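Local coordinates for YARHG domain-containing protein (Legionella pneumophila subsp. pneumophila, PDB 4G2A) that is of unknown function but, as a putative nutrient-binding protein, combines DUF4424 and YARHG family sequences, at residues L35-C48 with G146-Y159. Numbering follows the deposited sequence. Where two conformers were deposited one is given.
Sequences LNEPQMNGSWHYNC and GATYDVMGYHWVRY
Two layers of a strand-rich domain face each other here: strand 43-48 and strand 155-159 run in nearly the same direction, 21° apart, with their side chains packed between them. Their axes stay 9.5 Å apart, too far for backbone pairing. Strand 136-150 pairs antiparallel with both, meeting the first through the non-hydrogen-bonded pair Ser43-Gly146 and the second at Thr148-Trp156, and thereby links the layers. Trp44 fills the middle. Val157 CB sits over one face of its six-membered ring in a CH-pi contact, 3.9 Å from Trp44 CZ2, while Leu35 CD2 covers the opposite face near the rim and also touches Ala147 CB at 3.6 Å. A water lies in the indole plane; it accepts from Trp44 NE1 at 3.0 Å and donates to the carbonyls of Thr148 and Trp156, tying the indole N-H to two backbone carbonyls. Ile30 of strand 21-33 packs on both Trp44 and Val157. Farther along, the side chains of Tyr46 and Tyr159 pass in opposite directions, edge beside edge, with Tyr46 CD2 4.0 Å from Tyr159 CD2, and Cys48 SG approaches the Tyr159 ring obliquely, 3.8 Å from Tyr159 CE2. At the other end, the turn from Glu37 to Met40 brings selenomethionine Met40 across Tyr149 in a Met-aromatic contact. Bends at chi2 (-45°) and chi3 (-56°) curl its chain back over the ring: SE stands above the face at a distance, and CE makes a CH-pi contact, 3.7 Å from the Tyr149 ring centroid. The same methyl also reaches the neighbouring imidazole, with Met40 CE 3.6 Å from His155 CE1.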
loop_
_atom_site.group_PDB
_atom_site.type_symbol
_atom_site.label_atom_id
_atom_site.label_comp_id
_atom_site.label_asym_id
_atom_site.label_seq_id
_atom_site.Cartn_x
_atom_site.Cartn_y
_atom_site.Cartn_z
ATOM N N LEU A 35 7.244 0.628 7.282
ATOM C CA LEU A 35 6.845 -0.531 6.469
ATOM C C LEU A 35 7.777 -1.734 6.608
ATOM O O LEU A 35 7.348 -2.843 6.309
ATOM C CB LEU A 35 6.728 -0.165 4.977
ATOM C CG LEU A 35 5.661 0.852 4.573
ATOM C CD1 LEU A 35 5.820 1.213 3.134
ATOM C CD2 LEU A 35 4.298 0.284 4.735
ATOM N N ASN A 36 9.028 -1.529 7.059
ATOM C CA ASN A 36 10.004 -2.603 7.233
ATOM C C ASN A 36 10.147 -3.015 8.705
ATOM O O ASN A 36 11.110 -3.685 9.078
ATOM C CB ASN A 36 11.367 -2.190 6.654
ATOM C CG ASN A 36 12.198 -3.363 6.197
ATOM O OD1 ASN A 36 11.691 -4.323 5.606
ATOM N ND2 ASN A 36 13.495 -3.314 6.455
ATOM N N GLU A 37 9.202 -2.599 9.545
ATOM C CA GLU A 37 9.217 -2.952 10.970
ATOM C C GLU A 37 8.569 -4.331 11.125
ATOM O O GLU A 37 7.473 -4.543 10.601
ATOM C CB GLU A 37 8.505 -1.877 11.826
ATOM C CG GLU A 37 9.228 -0.540 11.856
ATOM C CD GLU A 37 10.477 -0.461 12.713
ATOM O OE1 GLU A 37 10.500 -1.087 13.798
ATOM O OE2 GLU A 37 11.409 0.285 12.331
ATOM N N PRO A 38 9.235 -5.298 11.792
ATOM C CA PRO A 38 8.651 -6.652 11.892
ATOM C C PRO A 38 7.362 -6.722 12.749
ATOM O O PRO A 38 6.627 -7.705 12.656
ATOM C CB PRO A 38 9.796 -7.485 12.487
ATOM C CG PRO A 38 10.664 -6.509 13.201
ATOM C CD PRO A 38 10.577 -5.235 12.416
ATOM N N GLN A 39 7.078 -5.673 13.549
ATOM C CA GLN A 39 5.890 -5.518 14.409
ATOM C C GLN A 39 4.593 -5.321 13.591
ATOM O O GLN A 39 3.497 -5.326 14.171
ATOM C CB GLN A 39 6.046 -4.302 15.353
ATOM C CG GLN A 39 7.337 -4.244 16.152
ATOM C CD GLN A 39 8.320 -3.287 15.535
ATOM O OE1 GLN A 39 8.048 -2.096 15.353
ATOM N NE2 GLN A 39 9.506 -3.777 15.242
HETATM N N MSE A 40 4.727 -5.090 12.269
HETATM C CA MSE A 40 3.635 -4.897 11.297
HETATM C C MSE A 40 2.756 -3.717 11.698
HETATM O O MSE A 40 1.523 -3.784 11.646
HETATM C CB MSE A 40 2.798 -6.182 11.094
HETATM C CG MSE A 40 3.613 -7.430 10.755
HETATM SE SE MSE A 40 5.006 -7.200 9.398
HETATM C CE MSE A 40 3.977 -6.504 7.919
ATOM N N ASN A 41 3.412 -2.618 12.082
ATOM C CA ASN A 41 2.737 -1.400 12.501
ATOM C C ASN A 41 2.972 -0.287 11.451
ATOM O O ASN A 41 2.966 0.908 11.761
ATOM C CB ASN A 41 3.177 -0.996 13.933
ATOM C CG ASN A 41 4.635 -0.645 14.088
ATOM O OD1 ASN A 41 5.442 -0.773 13.165
ATOM N ND2 ASN A 41 4.995 -0.162 15.265
ATOM N N GLY A 42 3.118 -0.713 10.207
ATOM C CA GLY A 42 3.274 0.183 9.072
ATOM C C GLY A 42 2.007 0.954 8.764
ATOM O O GLY A 42 0.890 0.545 9.124
ATOM N N SER A 43 2.181 2.100 8.111
ATOM C CA SER A 43 1.075 2.963 7.744
ATOM C C SER A 43 1.341 3.642 6.406
ATOM O O SER A 43 2.478 3.700 5.939
ATOM C CB SER A 43 0.832 4.016 8.827
ATOM O OG SER A 43 2.028 4.681 9.209
ATOM N N TRP A 44 0.249 4.091 5.774
ATOM C CA TRP A 44 0.239 4.891 4.565
ATOM C C TRP A 44 -0.481 6.200 4.869
ATOM O O TRP A 44 -1.561 6.191 5.474
ATOM C CB TRP A 44 -0.431 4.152 3.400
ATOM C CG TRP A 44 0.327 2.952 2.929
ATOM C CD1 TRP A 44 0.032 1.649 3.187
ATOM C CD2 TRP A 44 1.493 2.943 2.093
ATOM N NE1 TRP A 44 0.953 0.829 2.592
ATOM C CE2 TRP A 44 1.858 1.595 1.900
ATOM C CE3 TRP A 44 2.242 3.945 1.448
ATOM C CZ2 TRP A 44 2.936 1.217 1.090
ATOM C CZ3 TRP A 44 3.343 3.573 0.683
ATOM C CH2 TRP A 44 3.664 2.223 0.489
ATOM N N HIS A 45 0.131 7.318 4.460
ATOM C CA HIS A 45 -0.410 8.666 4.618
ATOM C C HIS A 45 -0.783 9.203 3.248
ATOM O O HIS A 45 0.060 9.310 2.365
ATOM C CB HIS A 45 0.599 9.575 5.335
ATOM C CG HIS A 45 0.092 10.956 5.612
ATOM N ND1 HIS A 45 0.957 12.031 5.694
ATOM C CD2 HIS A 45 -1.174 11.400 5.795
ATOM C CE1 HIS A 45 0.195 13.084 5.937
ATOM N NE2 HIS A 45 -1.093 12.751 6.004
ATOM N N TYR A 46 -2.058 9.516 3.075
ATOM C CA TYR A 46 -2.632 9.996 1.825
ATOM C C TYR A 46 -2.873 11.488 1.853
ATOM O O TYR A 46 -3.589 11.972 2.734
ATOM C CB TYR A 46 -3.976 9.289 1.543
ATOM C CG TYR A 46 -3.918 7.781 1.446
ATOM C CD1 TYR A 46 -3.744 6.994 2.585
ATOM C CD2 TYR A 46 -4.191 7.133 0.248
ATOM C CE1 TYR A 46 -3.736 5.600 2.509
ATOM C CE2 TYR A 46 -4.197 5.744 0.161
ATOM C CZ TYR A 46 -3.963 4.980 1.292
ATOM O OH TYR A 46 -3.960 3.609 1.187
ATOM N N ASN A 47 -2.267 12.224 0.899
ATOM C CA ASN A 47 -2.539 13.647 0.703
ATOM C C ASN A 47 -3.112 13.738 -0.704
ATOM O O ASN A 47 -2.407 13.468 -1.680
ATOM C CB ASN A 47 -1.317 14.515 0.909
ATOM C CG ASN A 47 -0.823 14.556 2.321
ATOM O OD1 ASN A 47 0.075 13.805 2.705
ATOM N ND2 ASN A 47 -1.296 15.524 3.086
ATOM N N CYS A 48 -4.418 13.979 -0.806
ATOM C CA CYS A 48 -5.094 13.967 -2.097
ATOM C C CYS A 48 -5.719 15.296 -2.411
ATOM O O CYS A 48 -6.489 15.808 -1.620
ATOM C CB CYS A 48 -6.143 12.860 -2.153
ATOM S SG CYS A 48 -5.595 11.263 -1.502
ATOM N N GLY A 146 -3.686 1.644 7.751
ATOM C CA GLY A 146 -2.680 0.660 8.117
ATOM C C GLY A 146 -2.059 0.129 6.835
ATOM O O GLY A 146 -2.494 0.483 5.723
ATOM N N ALA A 147 -1.008 -0.687 6.959
ATOM C CA ALA A 147 -0.374 -1.200 5.760
ATOM C C ALA A 147 -0.713 -2.672 5.585
ATOM O O ALA A 147 -0.179 -3.536 6.288
ATOM C CB ALA A 147 1.126 -0.966 5.801
ATOM N N THR A 148 -1.655 -2.931 4.662
ATOM C CA THR A 148 -2.147 -4.246 4.273
ATOM C C THR A 148 -0.959 -5.170 3.950
ATOM O O THR A 148 0.005 -4.775 3.289
ATOM C CB THR A 148 -3.154 -4.095 3.089
ATOM O OG1 THR A 148 -4.267 -3.386 3.587
ATOM C CG2 THR A 148 -3.689 -5.418 2.558
ATOM N N TYR A 149 -1.044 -6.396 4.446
ATOM C CA TYR A 149 -0.032 -7.393 4.210
ATOM C C TYR A 149 -0.687 -8.786 4.239
ATOM O O TYR A 149 -1.750 -8.963 4.825
ATOM C CB TYR A 149 1.152 -7.242 5.204
ATOM C CG TYR A 149 0.808 -7.541 6.646
ATOM C CD1 TYR A 149 0.333 -6.542 7.491
ATOM C CD2 TYR A 149 0.987 -8.817 7.177
ATOM C CE1 TYR A 149 0.017 -6.812 8.824
ATOM C CE2 TYR A 149 0.670 -9.099 8.502
ATOM C CZ TYR A 149 0.198 -8.090 9.327
ATOM O OH TYR A 149 -0.100 -8.366 10.635
ATOM N N ASP A 150 -0.061 -9.767 3.586
ATOM C CA ASP A 150 -0.640 -11.101 3.533
ATOM C C ASP A 150 0.386 -12.214 3.800
ATOM O O ASP A 150 1.590 -11.945 3.924
ATOM C CB ASP A 150 -1.362 -11.333 2.189
ATOM C CG ASP A 150 -0.515 -11.142 0.958
ATOM O OD1 ASP A 150 0.685 -11.526 0.990
ATOM O OD2 ASP A 150 -1.076 -10.754 -0.081
ATOM N N VAL A 151 -0.125 -13.462 3.886
ATOM C CA VAL A 151 0.596 -14.716 4.168
ATOM C C VAL A 151 1.629 -15.099 3.065
ATOM O O VAL A 151 2.365 -16.060 3.267
ATOM C CB VAL A 151 -0.390 -15.884 4.440
ATOM C CG1 VAL A 151 -1.156 -15.644 5.739
ATOM C CG2 VAL A 151 -1.359 -16.106 3.271
HETATM N N MSE A 152 1.679 -14.370 1.925
HETATM C CA MSE A 152 2.623 -14.581 0.821
HETATM C C MSE A 152 3.814 -13.642 0.985
HETATM O O MSE A 152 4.806 -13.750 0.258
HETATM C CB MSE A 152 1.932 -14.345 -0.537
HETATM C CG MSE A 152 0.636 -15.138 -0.723
HETATM SE SE MSE A 152 0.920 -17.036 -1.048
HETATM C CE MSE A 152 0.955 -17.705 0.719
ATOM N N GLY A 153 3.689 -12.718 1.938
ATOM C CA GLY A 153 4.695 -11.711 2.234
ATOM C C GLY A 153 4.519 -10.421 1.488
ATOM O O GLY A 153 5.416 -9.579 1.496
ATOM N N TYR A 154 3.374 -10.248 0.845
ATOM C CA TYR A 154 3.119 -9.030 0.079
ATOM C C TYR A 154 2.646 -7.880 0.947
ATOM O O TYR A 154 2.059 -8.103 1.995
ATOM C CB TYR A 154 2.044 -9.279 -0.984
ATOM C CG TYR A 154 2.269 -10.432 -1.931
ATOM C CD1 TYR A 154 3.558 -10.867 -2.243
ATOM C CD2 TYR A 154 1.201 -11.024 -2.600
ATOM C CE1 TYR A 154 3.773 -11.879 -3.176
ATOM C CE2 TYR A 154 1.403 -12.043 -3.525
ATOM C CZ TYR A 154 2.693 -12.463 -3.817
ATOM O OH TYR A 154 2.898 -13.476 -4.732
ATOM N N HIS A 155 2.894 -6.654 0.488
ATOM C CA HIS A 155 2.395 -5.387 1.034
ATOM C C HIS A 155 1.546 -4.800 -0.081
ATOM O O HIS A 155 1.958 -4.816 -1.246
ATOM C CB HIS A 155 3.532 -4.450 1.458
ATOM C CG HIS A 155 3.888 -4.506 2.917
ATOM N ND1 HIS A 155 4.838 -5.405 3.400
ATOM C CD2 HIS A 155 3.487 -3.710 3.938
ATOM C CE1 HIS A 155 4.943 -5.156 4.698
ATOM N NE2 HIS A 155 4.144 -4.156 5.073
ATOM N N TRP A 156 0.319 -4.428 0.232
ATOM C CA TRP A 156 -0.608 -3.888 -0.758
ATOM C C TRP A 156 -0.920 -2.427 -0.481
ATOM O O TRP A 156 -1.253 -2.056 0.642
ATOM C CB TRP A 156 -1.912 -4.690 -0.770
ATOM C CG TRP A 156 -1.788 -6.059 -1.362
ATOM C CD1 TRP A 156 -1.619 -7.231 -0.690
ATOM C CD2 TRP A 156 -1.906 -6.405 -2.752
ATOM N NE1 TRP A 156 -1.583 -8.281 -1.572
ATOM C CE2 TRP A 156 -1.752 -7.805 -2.848
ATOM C CE3 TRP A 156 -2.105 -5.659 -3.935
ATOM C CZ2 TRP A 156 -1.806 -8.486 -4.077
ATOM C CZ3 TRP A 156 -2.164 -6.333 -5.149
ATOM C CH2 TRP A 156 -1.994 -7.729 -5.216
ATOM N N VAL A 157 -0.810 -1.601 -1.508
ATOM C CA VAL A 157 -1.162 -0.183 -1.430
ATOM C C VAL A 157 -2.218 -0.028 -2.514
ATOM O O VAL A 157 -2.033 -0.512 -3.630
ATOM C CB VAL A 157 0.036 0.819 -1.480
ATOM C CG1 VAL A 157 1.122 0.361 -2.437
ATOM C CG2 VAL A 157 -0.410 2.242 -1.794
ATOM N N ARG A 158 -3.397 0.456 -2.119
ATOM C CA ARG A 158 -4.528 0.541 -3.032
ATOM C C ARG A 158 -5.195 1.893 -2.959
ATOM O O ARG A 158 -5.096 2.598 -1.958
ATOM C CB ARG A 158 -5.572 -0.563 -2.739
ATOM C CG ARG A 158 -5.038 -1.911 -2.277
ATOM C CD ARG A 158 -6.199 -2.800 -1.940
ATOM N NE ARG A 158 -5.874 -3.919 -1.048
ATOM C CZ ARG A 158 -5.488 -5.124 -1.460
ATOM N NH1 ARG A 158 -5.318 -5.371 -2.757
ATOM N NH2 ARG A 158 -5.277 -6.096 -0.582
ATOM N N TYR A 159 -5.901 2.233 -4.034
ATOM C CA TYR A 159 -6.678 3.459 -4.194
ATOM C C TYR A 159 -7.774 3.212 -5.225
ATOM O O TYR A 159 -7.453 2.839 -6.351
ATOM C CB TYR A 159 -5.778 4.629 -4.602
ATOM C CG TYR A 159 -6.399 5.984 -4.355
ATOM C CD1 TYR A 159 -7.259 6.558 -5.287
ATOM C CD2 TYR A 159 -6.162 6.677 -3.169
ATOM C CE1 TYR A 159 -7.852 7.792 -5.057
ATOM C CE2 TYR A 159 -6.736 7.926 -2.938
ATOM C CZ TYR A 159 -7.568 8.487 -3.894
ATOM O OH TYR A 159 -8.138 9.720 -3.686
HETATM O O HOH W 1 1.515 -3.602 8.314
HETATM O O HOH W 2 -0.061 -1.775 9.540
HETATM O O HOH W 3 0.773 -2.156 2.427
HETATM O O HOH W 4 -3.747 0.488 0.746
#